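Local coordinates for protein lantibiotic dehydratase (Microbispora corallina, PDB 5EHK) that probably dehydrates serine and threonine residues of the NAI-107 precursor peptide in a tRNA-dependent reaction during lantibiotic biosynthesis, at residues R457-L465 with I479-Y489; W692-P700 with A713-P724. All blocks are in the same frame, centred on the assembly; numbering follows the deposited sequence.

Interaction 1 (R457-L465 with I479-Y489); sequences RRSAALARL and IDEETIAELAY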
loop_
_atom_site.group_PDB
_atom_site.type_symbol
_atom_site.label_atom_id
_atom_site.label_comp_id
_atom_site.label_asym_id
_atom_site.label_seq_id
_atom_site.Cartn_x
_atom_site.Cartn_y
_atom_site.Cartn_z
ATOM N N ARG A 457 -16.133 0.640 0.223
ATOM C CA ARG A 457 -16.700 -0.033 -0.939
ATOM C C ARG A 457 -17.317 0.954 -1.925
ATOM O O ARG A 457 -17.732 2.051 -1.550
ATOM C CB ARG A 457 -17.755 -1.041 -0.491
ATOM C CG ARG A 457 -18.302 -1.889 -1.614
ATOM C CD ARG A 457 -19.500 -2.637 -1.165
ATOM N NE ARG A 457 -19.920 -3.604 -2.170
ATOM C CZ ARG A 457 -20.898 -4.472 -1.969
ATOM N NH1 ARG A 457 -21.526 -4.475 -0.795
ATOM N NH2 ARG A 457 -21.254 -5.324 -2.920
ATOM N N ARG A 458 -17.343 0.572 -3.193
ATOM C CA ARG A 458 -18.019 1.367 -4.206
ATOM C C ARG A 458 -18.918 0.483 -5.041
ATOM O O ARG A 458 -18.469 -0.521 -5.594
ATOM C CB ARG A 458 -17.009 2.139 -5.082
ATOM C CG ARG A 458 -15.997 2.976 -4.276
ATOM C CD ARG A 458 -15.027 3.743 -5.153
ATOM N NE ARG A 458 -13.693 3.140 -5.106
ATOM C CZ ARG A 458 -13.182 2.406 -6.089
ATOM N NH1 ARG A 458 -13.877 2.205 -7.203
ATOM N NH2 ARG A 458 -11.973 1.890 -5.970
ATOM N N SER A 459 -20.183 0.876 -5.156
ATOM C CA SER A 459 -21.167 0.040 -5.825
ATOM C C SER A 459 -22.125 0.857 -6.656
ATOM O O SER A 459 -22.788 1.747 -6.130
ATOM C CB SER A 459 -21.975 -0.742 -4.790
ATOM O OG SER A 459 -22.851 -1.645 -5.436
ATOM N N ALA A 460 -22.209 0.557 -7.948
ATOM C CA ALA A 460 -23.213 1.189 -8.792
ATOM C C ALA A 460 -24.580 0.819 -8.227
ATOM O O ALA A 460 -25.487 1.641 -8.173
ATOM C CB ALA A 460 -23.083 0.743 -10.233
ATOM N N ALA A 461 -24.705 -0.432 -7.796
ATOM C CA ALA A 461 -25.930 -0.951 -7.199
ATOM C C ALA A 461 -26.410 -0.165 -5.969
ATOM O O ALA A 461 -27.544 0.313 -5.916
ATOM C CB ALA A 461 -25.719 -2.398 -6.836
ATOM N N LEU A 462 -25.541 -0.032 -4.981
ATOM C CA LEU A 462 -25.859 0.767 -3.807
ATOM C C LEU A 462 -26.203 2.217 -4.174
ATOM O O LEU A 462 -27.152 2.785 -3.640
ATOM C CB LEU A 462 -24.691 0.752 -2.823
ATOM C CG LEU A 462 -24.856 0.053 -1.477
ATOM C CD1 LEU A 462 -25.723 -1.185 -1.619
ATOM C CD2 LEU A 462 -23.470 -0.293 -0.900
ATOM N N ALA A 463 -25.449 2.815 -5.093
ATOM C CA ALA A 463 -25.674 4.221 -5.426
ATOM C C ALA A 463 -27.082 4.459 -5.983
ATOM O O ALA A 463 -27.725 5.445 -5.622
ATOM C CB ALA A 463 -24.593 4.751 -6.375
ATOM N N ARG A 464 -27.546 3.570 -6.861
ATOM C CA ARG A 464 -28.901 3.666 -7.400
ATOM C C ARG A 464 -29.957 3.682 -6.300
ATOM O O ARG A 464 -30.921 4.465 -6.340
ATOM C CB ARG A 464 -29.193 2.510 -8.342
ATOM C CG ARG A 464 -28.707 2.712 -9.745
ATOM C CD ARG A 464 -29.359 1.685 -10.644
ATOM N NE ARG A 464 -29.070 0.344 -10.154
ATOM C CZ ARG A 464 -27.974 -0.345 -10.464
ATOM N NH1 ARG A 464 -27.078 0.169 -11.303
ATOM N NH2 ARG A 464 -27.786 -1.558 -9.954
ATOM N N LEU A 465 -29.768 2.809 -5.316
ATOM C CA LEU A 465 -30.735 2.680 -4.250
ATOM C C LEU A 465 -30.882 4.022 -3.579
ATOM O O LEU A 465 -31.992 4.448 -3.262
ATOM C CB LEU A 465 -30.292 1.629 -3.227
ATOM C CG LEU A 465 -30.174 0.155 -3.651
ATOM C CD1 LEU A 465 -29.713 -0.676 -2.454
ATOM C CD2 LEU A 465 -31.471 -0.413 -4.260
ATOM N N ILE A 479 -35.369 -3.679 0.012
ATOM C CA ILE A 479 -34.607 -4.612 -0.809
ATOM C C ILE A 479 -35.207 -6.007 -0.760
ATOM O O ILE A 479 -35.713 -6.460 0.268
ATOM C CB ILE A 479 -33.105 -4.641 -0.406
ATOM C CG1 ILE A 479 -32.911 -5.235 0.992
ATOM C CG2 ILE A 479 -32.515 -3.238 -0.448
ATOM C CD1 ILE A 479 -31.442 -5.389 1.408
ATOM N N ASP A 480 -35.168 -6.671 -1.900
ATOM C CA ASP A 480 -35.647 -8.034 -2.007
ATOM C C ASP A 480 -34.544 -8.913 -2.585
ATOM O O ASP A 480 -33.422 -8.454 -2.782
ATOM C CB ASP A 480 -36.896 -8.055 -2.889
ATOM C CG ASP A 480 -36.679 -7.367 -4.226
ATOM O OD1 ASP A 480 -35.606 -7.563 -4.844
ATOM O OD2 ASP A 480 -37.552 -6.565 -4.623
ATOM N N GLU A 481 -34.875 -10.162 -2.880
ATOM C CA GLU A 481 -33.900 -11.109 -3.394
ATOM C C GLU A 481 -33.133 -10.617 -4.635
ATOM O O GLU A 481 -31.960 -10.951 -4.805
ATOM C CB GLU A 481 -34.575 -12.447 -3.679
ATOM C CG GLU A 481 -33.655 -13.478 -4.314
ATOM C CD GLU A 481 -32.566 -13.988 -3.369
ATOM O OE1 GLU A 481 -32.697 -13.845 -2.121
ATOM O OE2 GLU A 481 -31.573 -14.544 -3.891
ATOM N N GLU A 482 -33.774 -9.805 -5.479
ATOM C CA GLU A 482 -33.099 -9.263 -6.664
ATOM C C GLU A 482 -32.064 -8.220 -6.265
ATOM O O GLU A 482 -31.052 -8.040 -6.944
ATOM C CB GLU A 482 -34.082 -8.656 -7.680
ATOM C CG GLU A 482 -34.828 -9.662 -8.583
ATOM C CD GLU A 482 -35.987 -10.423 -7.902
ATOM O OE1 GLU A 482 -36.226 -10.260 -6.677
ATOM O OE2 GLU A 482 -36.672 -11.193 -8.615
ATOM N N THR A 483 -32.310 -7.534 -5.159
ATOM C CA THR A 483 -31.341 -6.564 -4.695
ATOM C C THR A 483 -30.136 -7.295 -4.119
ATOM O O THR A 483 -29.003 -6.889 -4.345
ATOM C CB THR A 483 -31.923 -5.610 -3.636
ATOM O OG1 THR A 483 -33.172 -5.073 -4.087
ATOM C CG2 THR A 483 -30.957 -4.469 -3.370
ATOM N N ILE A 484 -30.387 -8.373 -3.377
ATOM C CA ILE A 484 -29.323 -9.127 -2.712
ATOM C C ILE A 484 -28.426 -9.824 -3.724
ATOM O O ILE A 484 -27.203 -9.818 -3.585
ATOM C CB ILE A 484 -29.894 -10.169 -1.740
ATOM C CG1 ILE A 484 -30.489 -9.480 -0.520
ATOM C CG2 ILE A 484 -28.826 -11.176 -1.318
ATOM C CD1 ILE A 484 -31.156 -10.435 0.412
ATOM N N ALA A 485 -29.042 -10.394 -4.756
ATOM C CA ALA A 485 -28.301 -11.018 -5.845
ATOM C C ALA A 485 -27.334 -10.059 -6.564
ATOM O O ALA A 485 -26.425 -10.505 -7.276
ATOM C CB ALA A 485 -29.255 -11.637 -6.844
ATOM N N GLU A 486 -27.538 -8.754 -6.386
ATOM C CA GLU A 486 -26.718 -7.761 -7.063
ATOM C C GLU A 486 -25.562 -7.301 -6.209
ATOM O O GLU A 486 -24.553 -6.843 -6.735
ATOM C CB GLU A 486 -27.501 -6.495 -7.410
ATOM C CG GLU A 486 -28.055 -6.424 -8.796
ATOM C CD GLU A 486 -28.641 -5.060 -9.053
ATOM O OE1 GLU A 486 -29.871 -4.860 -8.889
ATOM O OE2 GLU A 486 -27.826 -4.166 -9.402
ATOM N N LEU A 487 -25.714 -7.384 -4.895
ATOM C CA LEU A 487 -24.695 -6.879 -3.997
ATOM C C LEU A 487 -23.707 -7.943 -3.592
ATOM O O LEU A 487 -22.632 -7.625 -3.106
ATOM C CB LEU A 487 -25.358 -6.309 -2.753
ATOM C CG LEU A 487 -26.403 -5.250 -3.095
ATOM C CD1 LEU A 487 -27.228 -4.825 -1.888
ATOM C CD2 LEU A 487 -25.672 -4.068 -3.667
ATOM N N ALA A 488 -24.069 -9.203 -3.796
ATOM C CA ALA A 488 -23.265 -10.316 -3.295
ATOM C C ALA A 488 -21.943 -10.362 -4.042
ATOM O O ALA A 488 -21.932 -10.403 -5.267
ATOM C CB ALA A 488 -24.035 -11.643 -3.453
ATOM N N TYR A 489 -20.832 -10.401 -3.311
ATOM C CA TYR A 489 -19.526 -10.520 -3.942
ATOM C C TYR A 489 -19.409 -11.884 -4.591
ATOM O O TYR A 489 -18.612 -12.081 -5.502
ATOM C CB TYR A 489 -18.396 -10.353 -2.925
ATOM C CG TYR A 489 -18.307 -8.989 -2.278
ATOM C CD1 TYR A 489 -17.653 -7.934 -2.917
ATOM C CD2 TYR A 489 -18.833 -8.761 -1.010
ATOM C CE1 TYR A 489 -17.553 -6.674 -2.322
ATOM C CE2 TYR A 489 -18.735 -7.505 -0.400
ATOM C CZ TYR A 489 -18.098 -6.467 -1.070
ATOM O OH TYR A 489 -17.995 -5.231 -0.487
#
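Arg457 lays its guanidinium over one face of the Tyr489 ring, a cation-pi stack with centres 4.2 Å apart and planes 26° from parallel. The overlap is shifted toward the phenol end, where Tyr489 OH sits over the guanidinium face. The extended chain of Arg457, with CG anti to the backbone N (chi1 -174°), also carries Arg457 NH2 to Leu487 O at 2.7 Å, a hydrogen bond in the carbonyl plane on a lone pair. Face and edge of one cation thus meet Tyr489 and the carbonyl of Leu487. Deeper in, Leu487 CD2 packs on Ala461 CB at 3.6 Å and on Leu462 CD1 at 3.5 Å, the two leucines crossing nearly at a right angle. Beyond them Leu465 CD1 and Thr483 CG2 meet tip to tip at 4.1 Å. At the outer side Glu486 OE2 takes Arg464 NH2 edge-on in a 2.7 Å salt bridge, guanidinium and carboxylate almost coplanar. Ser459 N-caps its helix through OG, while Asp480 and Thr483 form a capping box. Leu462 also packs on Trp666 and Leu671. The axes of helical segments 460-465 and 481-487 approach to 10.2 Å at 142°: two consecutive helices, with strand 476-479 between them, packed roughly antiparallel.

Interaction 2 (W692-P700 with A713-P724); sequences WRMDQLRGP and ALDRWRAEWNVP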
loop_
_atom_site.group_PDB
_atom_site.type_symbol
_atom_site.label_atom_id
_atom_site.label_comp_id
_atom_site.label_asym_id
_atom_site.label_seq_id
_atom_site.Cartn_x
_atom_site.Cartn_y
_atom_site.Cartn_z
ATOM N N TRP A 692 -28.422 10.635 9.119
ATOM C CA TRP A 692 -28.158 12.038 8.768
ATOM C C TRP A 692 -26.780 12.507 9.232
ATOM O O TRP A 692 -26.490 12.479 10.429
ATOM C CB TRP A 692 -29.218 12.966 9.390
ATOM C CG TRP A 692 -30.542 12.915 8.715
ATOM C CD1 TRP A 692 -30.938 13.659 7.653
ATOM C CD2 TRP A 692 -31.651 12.075 9.056
ATOM N NE1 TRP A 692 -32.221 13.333 7.299
ATOM C CE2 TRP A 692 -32.682 12.360 8.146
ATOM C CE3 TRP A 692 -31.867 11.107 10.038
ATOM C CZ2 TRP A 692 -33.915 11.715 8.188
ATOM C CZ3 TRP A 692 -33.077 10.466 10.074
ATOM C CH2 TRP A 692 -34.092 10.773 9.152
ATOM N N ARG A 693 -25.931 12.956 8.315
ATOM C CA ARG A 693 -24.662 13.539 8.749
ATOM C C ARG A 693 -24.952 14.908 9.314
ATOM O O ARG A 693 -25.988 15.476 9.020
ATOM C CB ARG A 693 -23.654 13.663 7.617
ATOM C CG ARG A 693 -23.325 12.366 6.894
ATOM C CD ARG A 693 -22.142 12.571 5.941
ATOM N NE ARG A 693 -20.991 13.158 6.618
ATOM C CZ ARG A 693 -19.806 12.571 6.673
ATOM N NH1 ARG A 693 -19.620 11.409 6.064
ATOM N NH2 ARG A 693 -18.814 13.153 7.315
ATOM N N MET A 694 -24.059 15.426 10.151
ATOM C CA MET A 694 -24.269 16.745 10.744
ATOM C C MET A 694 -23.132 17.752 10.486
ATOM O O MET A 694 -22.917 18.639 11.314
ATOM C CB MET A 694 -24.495 16.620 12.251
ATOM C CG MET A 694 -25.597 15.670 12.640
ATOM S SD MET A 694 -25.926 15.733 14.415
ATOM C CE MET A 694 -24.260 15.861 14.988
ATOM N N ASP A 695 -22.415 17.609 9.364
ATOM C CA ASP A 695 -21.285 18.489 9.010
ATOM C C ASP A 695 -21.676 19.988 9.002
ATOM O O ASP A 695 -21.033 20.832 9.637
ATOM C CB ASP A 695 -20.737 18.132 7.628
ATOM C CG ASP A 695 -20.497 16.641 7.446
ATOM O OD1 ASP A 695 -21.479 15.899 7.228
ATOM O OD2 ASP A 695 -19.330 16.207 7.502
ATOM N N GLN A 696 -22.758 20.298 8.296
ATOM C CA GLN A 696 -23.252 21.668 8.168
ATOM C C GLN A 696 -23.464 22.343 9.517
ATOM O O GLN A 696 -23.485 23.567 9.611
ATOM C CB GLN A 696 -24.598 21.669 7.448
ATOM C CG GLN A 696 -24.560 21.274 5.989
ATOM C CD GLN A 696 -25.956 21.176 5.419
ATOM O OE1 GLN A 696 -26.931 20.986 6.163
ATOM N NE2 GLN A 696 -26.070 21.301 4.098
ATOM N N LEU A 697 -23.677 21.542 10.552
ATOM C CA LEU A 697 -23.990 22.087 11.859
ATOM C C LEU A 697 -22.740 22.371 12.695
ATOM O O LEU A 697 -22.842 22.900 13.806
ATOM C CB LEU A 697 -24.928 21.136 12.607
ATOM C CG LEU A 697 -26.367 21.007 12.118
ATOM C CD1 LEU A 697 -27.005 19.792 12.742
ATOM C CD2 LEU A 697 -27.143 22.239 12.485
ATOM N N ARG A 698 -21.565 22.022 12.172
ATOM C CA ARG A 698 -20.344 22.126 12.970
ATOM C C ARG A 698 -19.954 23.577 13.183
ATOM O O ARG A 698 -19.651 23.991 14.304
ATOM C CB ARG A 698 -19.192 21.374 12.310
ATOM C CG ARG A 698 -19.295 19.875 12.442
ATOM C CD ARG A 698 -18.314 19.196 11.515
ATOM N NE ARG A 698 -18.581 17.767 11.387
ATOM C CZ ARG A 698 -18.061 16.996 10.435
ATOM N NH1 ARG A 698 -17.254 17.520 9.522
ATOM N NH2 ARG A 698 -18.353 15.702 10.388
ATOM N N GLY A 699 -19.977 24.340 12.095
ATOM C CA GLY A 699 -19.721 25.765 12.142
ATOM C C GLY A 699 -20.724 26.571 12.952
ATOM O O GLY A 699 -20.318 27.442 13.719
ATOM N N PRO A 700 -22.036 26.325 12.760
ATOM C CA PRO A 700 -23.039 27.009 13.591
ATOM C C PRO A 700 -22.988 26.602 15.064
ATOM O O PRO A 700 -23.420 27.367 15.926
ATOM C CB PRO A 700 -24.368 26.596 12.956
ATOM C CG PRO A 700 -24.037 26.305 11.548
ATOM C CD PRO A 700 -22.651 25.710 11.572
ATOM N N ALA A 713 -30.105 27.540 12.503
ATOM C CA ALA A 713 -29.314 26.608 11.711
ATOM C C ALA A 713 -29.856 25.189 11.861
ATOM O O ALA A 713 -29.838 24.404 10.911
ATOM C CB ALA A 713 -27.848 26.678 12.096
ATOM N N LEU A 714 -30.302 24.857 13.067
ATOM C CA LEU A 714 -30.920 23.561 13.331
ATOM C C LEU A 714 -32.173 23.344 12.500
ATOM O O LEU A 714 -32.304 22.341 11.800
ATOM C CB LEU A 714 -31.331 23.453 14.789
ATOM C CG LEU A 714 -30.626 22.391 15.615
ATOM C CD1 LEU A 714 -31.269 22.372 16.988
ATOM C CD2 LEU A 714 -30.684 21.038 14.935
ATOM N N ASP A 715 -33.101 24.291 12.624
ATOM C CA ASP A 715 -34.375 24.274 11.915
ATOM C C ASP A 715 -34.137 24.275 10.417
ATOM O O ASP A 715 -34.869 23.633 9.649
ATOM C CB ASP A 715 -35.167 25.529 12.278
ATOM C CG ASP A 715 -35.771 25.462 13.671
ATOM O OD1 ASP A 715 -36.189 24.361 14.103
ATOM O OD2 ASP A 715 -35.811 26.518 14.339
ATOM N N ARG A 716 -33.107 25.010 10.009
ATOM C CA ARG A 716 -32.681 25.060 8.617
ATOM C C ARG A 716 -32.217 23.674 8.176
ATOM O O ARG A 716 -32.688 23.154 7.167
ATOM C CB ARG A 716 -31.611 26.152 8.419
ATOM C CG ARG A 716 -31.246 26.477 6.977
ATOM C CD ARG A 716 -30.728 27.917 6.854
ATOM N NE ARG A 716 -29.583 28.204 7.725
ATOM C CZ ARG A 716 -29.627 28.995 8.799
ATOM N NH1 ARG A 716 -30.760 29.588 9.159
ATOM N NH2 ARG A 716 -28.537 29.193 9.524
ATOM N N TRP A 717 -31.293 23.090 8.941
ATOM C CA TRP A 717 -30.831 21.720 8.715
ATOM C C TRP A 717 -31.971 20.717 8.818
ATOM O O TRP A 717 -32.097 19.827 7.985
ATOM C CB TRP A 717 -29.733 21.342 9.708
ATOM C CG TRP A 717 -29.301 19.877 9.637
ATOM C CD1 TRP A 717 -28.525 19.294 8.672
ATOM C CD2 TRP A 717 -29.602 18.840 10.586
ATOM N NE1 TRP A 717 -28.336 17.960 8.957
ATOM C CE2 TRP A 717 -28.983 17.658 10.124
ATOM C CE3 TRP A 717 -30.333 18.796 11.777
ATOM C CZ2 TRP A 717 -29.075 16.452 10.813
ATOM C CZ3 TRP A 717 -30.424 17.602 12.457
ATOM C CH2 TRP A 717 -29.797 16.443 11.976
ATOM N N ARG A 718 -32.779 20.850 9.861
ATOM C CA ARG A 718 -33.881 19.929 10.095
ATOM C C ARG A 718 -34.852 19.878 8.921
ATOM O O ARG A 718 -35.299 18.806 8.518
ATOM C CB ARG A 718 -34.614 20.288 11.383
ATOM C CG ARG A 718 -34.835 19.097 12.287
ATOM C CD ARG A 718 -35.086 19.501 13.739
ATOM N NE ARG A 718 -36.417 20.061 13.973
ATOM C CZ ARG A 718 -37.551 19.385 13.816
ATOM N NH1 ARG A 718 -37.526 18.128 13.393
ATOM N NH2 ARG A 718 -38.717 19.970 14.064
ATOM N N ALA A 719 -35.161 21.035 8.353
ATOM C CA ALA A 719 -36.133 21.094 7.270
ATOM C C ALA A 719 -35.500 20.811 5.895
ATOM O O ALA A 719 -36.190 20.429 4.956
ATOM C CB ALA A 719 -36.830 22.434 7.275
ATOM N N GLU A 720 -34.185 20.974 5.791
ATOM C CA GLU A 720 -33.483 20.789 4.527
ATOM C C GLU A 720 -33.288 19.320 4.133
ATOM O O GLU A 720 -33.103 19.004 2.943
ATOM C CB GLU A 720 -32.121 21.473 4.581
ATOM C CG GLU A 720 -31.337 21.386 3.280
ATOM C CD GLU A 720 -29.930 21.898 3.453
ATOM O OE1 GLU A 720 -29.682 22.503 4.523
ATOM O OE2 GLU A 720 -29.078 21.668 2.551
ATOM N N TRP A 721 -33.290 18.424 5.120
ATOM C CA TRP A 721 -33.029 17.011 4.840
ATOM C C TRP A 721 -34.167 16.152 5.369
ATOM O O TRP A 721 -34.142 14.922 5.238
ATOM C CB TRP A 721 -31.694 16.575 5.452
ATOM C CG TRP A 721 -30.535 17.359 4.948
ATOM C CD1 TRP A 721 -29.828 18.304 5.629
ATOM C CD2 TRP A 721 -29.962 17.295 3.643
ATOM N NE1 TRP A 721 -28.839 18.821 4.832
ATOM C CE2 TRP A 721 -28.907 18.220 3.604
ATOM C CE3 TRP A 721 -30.238 16.545 2.505
ATOM C CZ2 TRP A 721 -28.129 18.410 2.473
ATOM C CZ3 TRP A 721 -29.471 16.737 1.384
ATOM C CH2 TRP A 721 -28.427 17.664 1.374
ATOM N N ASN A 722 -35.178 16.822 5.925
ATOM C CA ASN A 722 -36.361 16.174 6.480
ATOM C C ASN A 722 -36.031 15.321 7.713
ATOM O O ASN A 722 -36.462 14.175 7.841
ATOM C CB ASN A 722 -37.084 15.335 5.419
ATOM C CG ASN A 722 -38.494 14.929 5.846
ATOM O OD1 ASN A 722 -39.162 15.608 6.647
ATOM N ND2 ASN A 722 -38.936 13.780 5.346
ATOM N N VAL A 723 -35.294 15.920 8.640
ATOM C CA VAL A 723 -34.929 15.270 9.884
ATOM C C VAL A 723 -36.107 15.337 10.831
ATOM O O VAL A 723 -36.658 16.415 11.079
ATOM C CB VAL A 723 -33.699 15.968 10.528
ATOM C CG1 VAL A 723 -33.322 15.352 11.872
ATOM C CG2 VAL A 723 -32.540 15.967 9.569
ATOM N N PRO A 724 -36.495 14.181 11.374
ATOM C CA PRO A 724 -37.557 14.088 12.376
ATOM C C PRO A 724 -37.271 14.913 13.628
ATOM O O PRO A 724 -36.159 15.399 13.839
ATOM C CB PRO A 724 -37.608 12.588 12.700
ATOM C CG PRO A 724 -36.343 12.014 12.142
ATOM C CD PRO A 724 -36.019 12.856 10.958
#
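Trp692 lies under Val723, whose CG2 stands over the five-membered ring, 3.5 Å from its centroid, in a CH-pi contact; Pro724 CD touches the far end of the indole at CH2. Leu697 CD1 makes the matching CH-pi contact with Trp717, 3.8 Å from the six-membered ring centroid, and Val723 CG2 covers the opposite face of that indole. Met694 adds an oblique Met-aromatic contact with the same ring, and Pro700 CB packs on Ala713 CB at 3.6 Å.

Three of the four hydrogen bonds start from indole N-H groups. Trp692 NE1 donates almost straight (166°) to Trp721 O at 3.2 Å, with the oxygen in the ring plane but the donor above the carbonyl plane. Trp721 NE1 gives an equally straight bond to Gln696 OE1 at 3.2 Å, again from above the amide plane. Gln696, extended beyond CG (chi2 174°), also offers NE2 to Glu720 OE2 in a weak bond. Trp717 NE1 reaches Arg693 O weakly at 3.4 Å.

Leu753 of helix 743-755 packs against Met694 and Leu697. Trp692 and Trp717 therefore press ring faces on aliphatic groups, while in this largely apolar interface the N-H groups of Trp692 and Trp721 find well-aligned oxygens and that of Trp717 a weak one.

Overall arrangement
The segments of interaction 1 both precede those of interaction 2 in sequence, and both contacts belong to the N-terminal lantibiotic dehydratase region. Their centres are 28 Å apart and their nearest atoms about 12 Å, without touching. Strands link their surroundings: 476-479, reaching Ile479 of interaction 1, pairs with 676-682, which pairs in turn with 685-693, the strand that runs into interaction 2. The second subunit connects them more directly. Arg464 of interaction 1 packs on Gln696 of the neighbouring subunit and Ala460 on Asp695 of that subunit, so interaction 1 of each copy borders interaction 2 of the other at the dimer interface.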